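Local coordinates for putative uncharacterized protein (Wolbachia pipientis, PDB 3F4S) that is a DsbA-like thiol-disulfide oxidoreductase of the thioredoxin fold that probably introduces disulfide bonds into substrate proteins, at residues S95-K100 with Q140-Q145; F176-L179 with Y185-H188. The protein carries 1 engineered substitution. All coordinates share one frame; numbering follows the deposited sequence.

Interaction 1: residues S95-K100 with Q140-Q145; sequences SHCYEK and QDAFNQ
The second disulfide of this DsbA-type protein, C97 to C146, sits in the helical part of the molecule, distinct from the CxxC pair C51 and C54, and the contact is made where its sulfur at C97 meets helix 140-147. C97 lies in the link between helix 86-94 and helix 101-113, at the end of a short turn of helical backbone angles that is closed by a 3.1 Å hydrogen bond from Y98 N to S95 O. Its side chain heads for the helix and does nearly all the touching.

SG comes to rest 3.3 Å from A142 O. No hydrogen bond forms there, since the sulfur is already tied up in the disulfide, so the approach is a van der Waals one. The carbonyl is that of the residue four before C146, and its closeness is what a bond to C146, one turn further along the helix, would bring about. The first torsion of C97, -105°, falls off the staggered positions, consistent with a side chain pulled toward its bonded partner.

F143 turns its ring into the helical part, against L129 and A133 of helix 127-135, while L138 packs on both C97 and Y98. Y98 stacks its ring with F107 and hydrogen-bonds through OH to S136 OG. Besides the carbonyl, C97 meets the methyl group of A142: the CA atoms of the two segments come nearest here, 7.2 Å between C97 CA and A142 CA, and SG lies 4.3 Å from A142 CB.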
ATOM      1  N   SER A  95       0.128  11.719   2.069  1.00 17.60           N
ATOM      2  CA  SER A  95       1.263  10.802   1.957  1.00 18.20           C
ATOM      3  C   SER A  95       2.259  11.266   0.898  1.00 19.83           C
ATOM      4  O   SER A  95       3.438  10.923   0.953  1.00 19.16           O
ATOM      5  CB  SER A  95       0.798   9.371   1.665  1.00 16.81           C
ATOM      6  OG  SER A  95       0.405   9.231   0.310  1.00 17.92           O
ATOM      7  N   HIS A  96       1.790  12.061  -0.058  1.00 20.02           N
ATOM      8  CA  HIS A  96       2.669  12.557  -1.111  1.00 22.59           C
ATOM      9  C   HIS A  96       3.611  13.662  -0.648  1.00 23.34           C
ATOM     10  O   HIS A  96       4.500  14.078  -1.394  1.00 26.32           O
ATOM     11  CB  HIS A  96       1.836  13.007  -2.309  1.00 24.51           C
ATOM     12  CG  HIS A  96       1.261  11.868  -3.086  1.00 32.52           C
ATOM     13  ND1 HIS A  96       1.690  11.540  -4.355  1.00 38.87           N
ATOM     14  CD2 HIS A  96       0.314  10.955  -2.759  1.00 32.85           C
ATOM     15  CE1 HIS A  96       1.017  10.487  -4.783  1.00 39.58           C
ATOM     16  NE2 HIS A  96       0.182  10.109  -3.832  1.00 37.73           N
ATOM     17  N   CYS A  97       3.420  14.135   0.580  1.00 22.44           N
ATOM     18  CA  CYS A  97       4.377  15.049   1.215  1.00 21.79           C
ATOM     19  C   CYS A  97       5.623  14.304   1.715  1.00 23.80           C
ATOM     20  O   CYS A  97       6.559  14.921   2.216  1.00 28.30           O
ATOM     21  CB  CYS A  97       3.722  15.788   2.393  1.00 25.65           C
ATOM     22  SG  CYS A  97       3.274  17.526   2.114  1.00 27.93           S
ATOM     23  N   TYR A  98       5.614  12.978   1.600  1.00 24.55           N
ATOM     24  CA  TYR A  98       6.709  12.138   2.096  1.00 24.19           C
ATOM     25  C   TYR A  98       7.408  11.423   0.941  1.00 27.51           C
ATOM     26  O   TYR A  98       6.887  10.454   0.386  1.00 30.29           O
ATOM     27  CB  TYR A  98       6.187  11.146   3.139  1.00 24.16           C
ATOM     28  CG  TYR A  98       5.565  11.855   4.319  1.00 23.35           C
ATOM     29  CD1 TYR A  98       6.292  12.091   5.478  1.00 24.44           C
ATOM     30  CD2 TYR A  98       4.264  12.325   4.260  1.00 23.42           C
ATOM     31  CE1 TYR A  98       5.727  12.767   6.550  1.00 24.24           C
ATOM     32  CE2 TYR A  98       3.696  12.995   5.319  1.00 20.73           C
ATOM     33  CZ  TYR A  98       4.428  13.214   6.460  1.00 21.42           C
ATOM     34  OH  TYR A  98       3.850  13.876   7.516  1.00 23.14           O
ATOM     35  N   GLU A  99       8.592  11.910   0.586  1.00 29.32           N
ATOM     36  CA  GLU A  99       9.262  11.490  -0.645  1.00 32.97           C
ATOM     37  C   GLU A  99      10.106  10.220  -0.504  1.00 34.50           C
ATOM     38  O   GLU A  99      10.030   9.328  -1.351  1.00 37.89           O
ATOM     39  CB  GLU A  99      10.120  12.631  -1.202  1.00 34.36           C
ATOM     40  N   LYS A 100      10.913  10.146   0.552  1.00 32.78           N
ATOM     41  CA  LYS A 100      11.802   9.006   0.758  1.00 34.41           C
ATOM     42  C   LYS A 100      10.986   7.749   1.040  1.00 33.62           C
ATOM     43  O   LYS A 100       9.944   7.816   1.686  1.00 32.33           O
ATOM     44  CB  LYS A 100      12.771   9.277   1.916  1.00 34.82           C
ATOM     45  CG  LYS A 100      13.720  10.445   1.690  1.00 37.08           C
ATOM     46  N   GLN A 140       3.528  23.572   8.323  1.00 33.77           N
ATOM     47  CA  GLN A 140       2.126  23.827   8.007  1.00 34.25           C
ATOM     48  C   GLN A 140       1.890  24.160   6.532  1.00 33.88           C
ATOM     49  O   GLN A 140       0.922  23.683   5.936  1.00 33.47           O
ATOM     50  CB  GLN A 140       1.541  24.921   8.905  1.00 36.66           C
ATOM     51  CG  GLN A 140       0.030  25.054   8.783  0.50 35.92           C
ATOM     52  CD  GLN A 140      -0.695  23.752   9.090  0.50 36.15           C
ATOM     53  OE1 GLN A 140      -0.257  22.965   9.929  0.50 35.67           O
ATOM     54  NE2 GLN A 140      -1.811  23.525   8.412  0.50 37.68           N
ATOM     55  N   ASP A 141       2.763  24.970   5.937  1.00 33.82           N
ATOM     56  CA  ASP A 141       2.570  25.334   4.531  1.00 33.98           C
ATOM     57  C   ASP A 141       2.655  24.118   3.602  1.00 33.04           C
ATOM     58  O   ASP A 141       1.886  24.000   2.646  1.00 35.29           O
ATOM     59  CB  ASP A 141       3.521  26.456   4.075  1.00 35.10           C
ATOM     60  CG  ASP A 141       4.994  26.139   4.323  0.50 36.74           C
ATOM     61  OD1 ASP A 141       5.315  25.044   4.832  0.50 36.44           O
ATOM     62  OD2 ASP A 141       5.841  27.005   4.004  0.50 38.41           O
ATOM     63  N   ALA A 142       3.589  23.218   3.889  1.00 31.74           N
ATOM     64  CA  ALA A 142       3.731  21.990   3.117  1.00 29.48           C
ATOM     65  C   ALA A 142       2.513  21.094   3.323  1.00 27.35           C
ATOM     66  O   ALA A 142       1.978  20.529   2.368  1.00 26.00           O
ATOM     67  CB  ALA A 142       5.001  21.261   3.523  1.00 28.80           C
ATOM     68  N   PHE A 143       2.090  20.967   4.581  1.00 26.17           N
ATOM     69  CA  PHE A 143       0.878  20.226   4.935  1.00 24.94           C
ATOM     70  C   PHE A 143      -0.322  20.730   4.130  1.00 25.80           C
ATOM     71  O   PHE A 143      -1.027  19.953   3.479  1.00 25.25           O
ATOM     72  CB  PHE A 143       0.606  20.369   6.440  1.00 24.52           C
ATOM     73  CG  PHE A 143      -0.686  19.750   6.901  1.00 25.27           C
ATOM     74  CD1 PHE A 143      -0.750  18.405   7.236  1.00 22.68           C
ATOM     75  CD2 PHE A 143      -1.831  20.524   7.035  1.00 26.96           C
ATOM     76  CE1 PHE A 143      -1.942  17.833   7.668  1.00 24.31           C
ATOM     77  CE2 PHE A 143      -3.020  19.964   7.466  1.00 27.69           C
ATOM     78  CZ  PHE A 143      -3.077  18.617   7.786  1.00 25.79           C
ATOM     79  N   ASN A 144      -0.545  22.041   4.174  1.00 27.69           N
ATOM     80  CA  ASN A 144      -1.698  22.635   3.512  1.00 29.73           C
ATOM     81  C   ASN A 144      -1.669  22.405   2.012  1.00 29.07           C
ATOM     82  O   ASN A 144      -2.689  22.108   1.396  1.00 29.35           O
ATOM     83  CB  ASN A 144      -1.778  24.134   3.800  1.00 31.67           C
ATOM     84  CG  ASN A 144      -2.225  24.432   5.213  1.00 37.42           C
ATOM     85  OD1 ASN A 144      -2.896  23.618   5.847  1.00 39.30           O
ATOM     86  ND2 ASN A 144      -1.863  25.609   5.713  1.00 37.99           N
ATOM     87  N   GLN A 145      -0.490  22.550   1.425  1.00 29.17           N
ATOM     88  CA  GLN A 145      -0.336  22.336   0.002  1.00 30.98           C
ATOM     89  C   GLN A 145      -0.650  20.889  -0.359  1.00 28.19           C
ATOM     90  O   GLN A 145      -1.372  20.616  -1.318  1.00 28.61           O
ATOM     91  CB  GLN A 145       1.069  22.723  -0.450  1.00 33.52           C
ATOM     92  CG  GLN A 145       1.236  22.696  -1.954  1.00 35.99           C
ATOM     93  CD  GLN A 145       2.186  23.765  -2.452  0.50 40.36           C
ATOM     94  OE1 GLN A 145       2.946  24.347  -1.679  0.50 42.62           O
ATOM     95  NE2 GLN A 145       2.145  24.031  -3.752  0.50 42.99           N
TER

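Interaction 2: residues F176-L179 with Y185-H188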
ATOM      1  N   PHE A 176      -1.744  -8.670  -4.346  1.00 21.15           N
ATOM      2  CA  PHE A 176      -1.302  -9.459  -5.481  1.00 22.15           C
ATOM      3  C   PHE A 176       0.138  -9.846  -5.212  1.00 22.05           C
ATOM      4  O   PHE A 176       0.989  -8.982  -4.994  1.00 23.84           O
ATOM      5  CB  PHE A 176      -1.431  -8.668  -6.782  1.00 22.72           C
ATOM      6  CG  PHE A 176      -2.844  -8.283  -7.114  1.00 24.77           C
ATOM      7  CD1 PHE A 176      -3.677  -9.159  -7.796  1.00 26.46           C
ATOM      8  CD2 PHE A 176      -3.347  -7.049  -6.731  1.00 26.24           C
ATOM      9  CE1 PHE A 176      -4.979  -8.809  -8.096  1.00 26.34           C
ATOM     10  CE2 PHE A 176      -4.649  -6.691  -7.028  1.00 26.32           C
ATOM     11  CZ  PHE A 176      -5.468  -7.575  -7.709  1.00 27.36           C
ATOM     12  N   ILE A 177       0.397 -11.149  -5.204  1.00 22.57           N
ATOM     13  CA  ILE A 177       1.727 -11.668  -4.918  1.00 23.53           C
ATOM     14  C   ILE A 177       2.184 -12.566  -6.065  1.00 25.41           C
ATOM     15  O   ILE A 177       1.537 -13.564  -6.384  1.00 26.96           O
ATOM     16  CB  ILE A 177       1.758 -12.450  -3.593  1.00 25.63           C
ATOM     17  CG1 ILE A 177       1.142 -11.615  -2.465  1.00 23.33           C
ATOM     18  CG2 ILE A 177       3.194 -12.862  -3.253  1.00 26.26           C
ATOM     19  CD1 ILE A 177       0.909 -12.392  -1.186  1.00 23.12           C
ATOM     20  N   LYS A 178       3.300 -12.201  -6.687  1.00 25.10           N
ATOM     21  CA  LYS A 178       3.732 -12.861  -7.907  1.00 27.59           C
ATOM     22  C   LYS A 178       5.236 -12.718  -8.077  1.00 29.37           C
ATOM     23  O   LYS A 178       5.890 -11.976  -7.340  1.00 28.94           O
ATOM     24  CB  LYS A 178       3.010 -12.255  -9.119  1.00 28.46           C
ATOM     25  CG  LYS A 178       3.338 -10.786  -9.351  1.00 31.84           C
ATOM     26  CD  LYS A 178       2.451 -10.149 -10.419  1.00 35.87           C
ATOM     27  CE  LYS A 178       2.598 -10.850 -11.762  1.00 39.40           C
ATOM     28  NZ  LYS A 178       4.003 -10.859 -12.263  1.00 42.08           N
ATOM     29  N   LEU A 179       5.784 -13.436  -9.048  1.00 31.25           N
ATOM     30  CA  LEU A 179       7.185 -13.282  -9.394  1.00 32.62           C
ATOM     31  C   LEU A 179       7.395 -11.869  -9.906  1.00 34.60           C
ATOM     32  O   LEU A 179       6.582 -11.344 -10.667  1.00 35.87           O
ATOM     33  CB  LEU A 179       7.586 -14.292 -10.464  1.00 35.17           C
ATOM     34  CG  LEU A 179       7.437 -15.750 -10.037  1.00 38.74           C
ATOM     35  CD1 LEU A 179       7.782 -16.681 -11.192  1.00 41.32           C
ATOM     36  CD2 LEU A 179       8.307 -16.034  -8.825  1.00 40.04           C
ATOM     37  N   TYR A 185       3.143 -13.345 -18.186  1.00 39.32           N
ATOM     38  CA  TYR A 185       1.695 -13.173 -18.186  1.00 36.79           C
ATOM     39  C   TYR A 185       1.080 -14.085 -17.134  1.00 35.99           C
ATOM     40  O   TYR A 185       1.435 -15.260 -17.037  1.00 37.77           O
ATOM     41  CB  TYR A 185       1.099 -13.509 -19.563  1.00 36.58           C
ATOM     42  CG  TYR A 185      -0.408 -13.668 -19.535  1.00 38.74           C
ATOM     43  CD1 TYR A 185      -1.239 -12.556 -19.533  1.00 41.39           C
ATOM     44  CD2 TYR A 185      -1.002 -14.927 -19.493  1.00 38.49           C
ATOM     45  CE1 TYR A 185      -2.617 -12.686 -19.491  1.00 41.27           C
ATOM     46  CE2 TYR A 185      -2.384 -15.066 -19.457  1.00 39.46           C
ATOM     47  CZ  TYR A 185      -3.185 -13.938 -19.455  1.00 41.51           C
ATOM     48  OH  TYR A 185      -4.559 -14.045 -19.415  1.00 42.87           O
ATOM     49  N   ILE A 186       0.168 -13.544 -16.336  1.00 35.29           N
ATOM     50  CA  ILE A 186      -0.640 -14.375 -15.454  1.00 38.67           C
ATOM     51  C   ILE A 186      -1.973 -13.695 -15.182  1.00 38.64           C
ATOM     52  O   ILE A 186      -2.042 -12.471 -15.065  1.00 41.17           O
ATOM     53  CB  ILE A 186       0.078 -14.714 -14.126  1.00 41.73           C
ATOM     54  CG1 ILE A 186      -0.654 -15.852 -13.404  1.00 43.69           C
ATOM     55  CG2 ILE A 186       0.180 -13.484 -13.234  1.00 41.43           C
ATOM     56  CD1 ILE A 186       0.123 -16.459 -12.252  1.00 45.43           C
ATOM     57  N   GLU A 187      -3.034 -14.494 -15.109  1.00 36.56           N
ATOM     58  CA  GLU A 187      -4.367 -13.976 -14.837  1.00 35.67           C
ATOM     59  C   GLU A 187      -4.409 -13.429 -13.414  1.00 34.31           C
ATOM     60  O   GLU A 187      -4.013 -14.114 -12.466  1.00 35.01           O
ATOM     61  CB  GLU A 187      -5.417 -15.073 -15.031  1.00 36.25           C
ATOM     62  N   HIS A 188      -4.882 -12.194 -13.265  1.00 32.66           N
ATOM     63  CA  HIS A 188      -4.749 -11.499 -11.985  1.00 33.17           C
ATOM     64  C   HIS A 188      -5.394 -12.240 -10.815  1.00 33.88           C
ATOM     65  O   HIS A 188      -4.898 -12.183  -9.692  1.00 33.56           O
ATOM     66  CB  HIS A 188      -5.239 -10.042 -12.067  1.00 34.34           C
ATOM     67  CG  HIS A 188      -6.706  -9.901 -12.325  1.00 36.06           C
ATOM     68  ND1 HIS A 188      -7.229  -9.781 -13.595  1.00 37.46           N
ATOM     69  CD2 HIS A 188      -7.758  -9.833 -11.476  1.00 36.01           C
ATOM     70  CE1 HIS A 188      -8.543  -9.662 -13.518  1.00 38.06           C
ATOM     71  NE2 HIS A 188      -8.890  -9.692 -12.243  1.00 37.64           N
TER
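I186 and H188 of the loop between strand 174-179 and strand 192-194 lean on one face of strand 174-179 in the thioredoxin-fold sheet, where they meet K178 and F176. The loop does not pair with the strand here: no hydrogen bond joins the two segments, and the CA atoms stay apart, 7.6 Å between H188 CA and F176 CA and 8.9 Å between I186 CA and K178 CA.

Along the loop, Y185 turns its side chain from the strand and packs on N22. I186 comes next and turns its side chain toward the strand. Its backbone N is hydrogen-bonded to N22 OD1, which anchors this residue to the N-terminal helix 21-24. The CG2 methyl is the branch that does the touching: with CG1 anti to the backbone N (chi1 -166°), CG2 is left to face the strand and meets K178 CE at 3.9 Å. The two side chains run past each other in opposite directions, a van der Waals contact with the last carbon of the lysine chain. K178 can offer that carbon because its chain bends at chi3 and chi4, which swings the ammonium back to its own strand, where NZ gives a 3.1 Å hydrogen bond to L179 O. V191 packs on both partners.

Past E187, H188 lies beside F176, the two side chains pointing the same way, and L25 touches both. H188 O meets the phenyl ring of F176 in the ring plane, at the edge, where the slightly positive C-H groups suit a carbonyl oxygen. H188 O lies 3.8 Å from F176 CD1 and 3.7 Å from F176 CE1, nearly equidistant from the two carbons of that edge, while H188 CB adds an apolar touch at 4.2 Å from F176 CE1.

From the N terminus, the chain passes the CxxC at C51 and C54 and helix 86-94 before reaching interaction 1, which closes a long loop of 39 residues, 22 of them helical, by bringing helix 140-147 back to the link at 95-100. Helix 150-167 then carries the chain to strand 174-179, where interaction 2 closes a short loop of five residues ahead of strand 192-194. The loops follow one another without nesting or crossing. Interaction 1 ties an interhelical link to a helix; interaction 2 lays a loop on the sheet. The centres of interactions 1 and 2 lie about 33 Å apart, on opposite sides of the chain's centre.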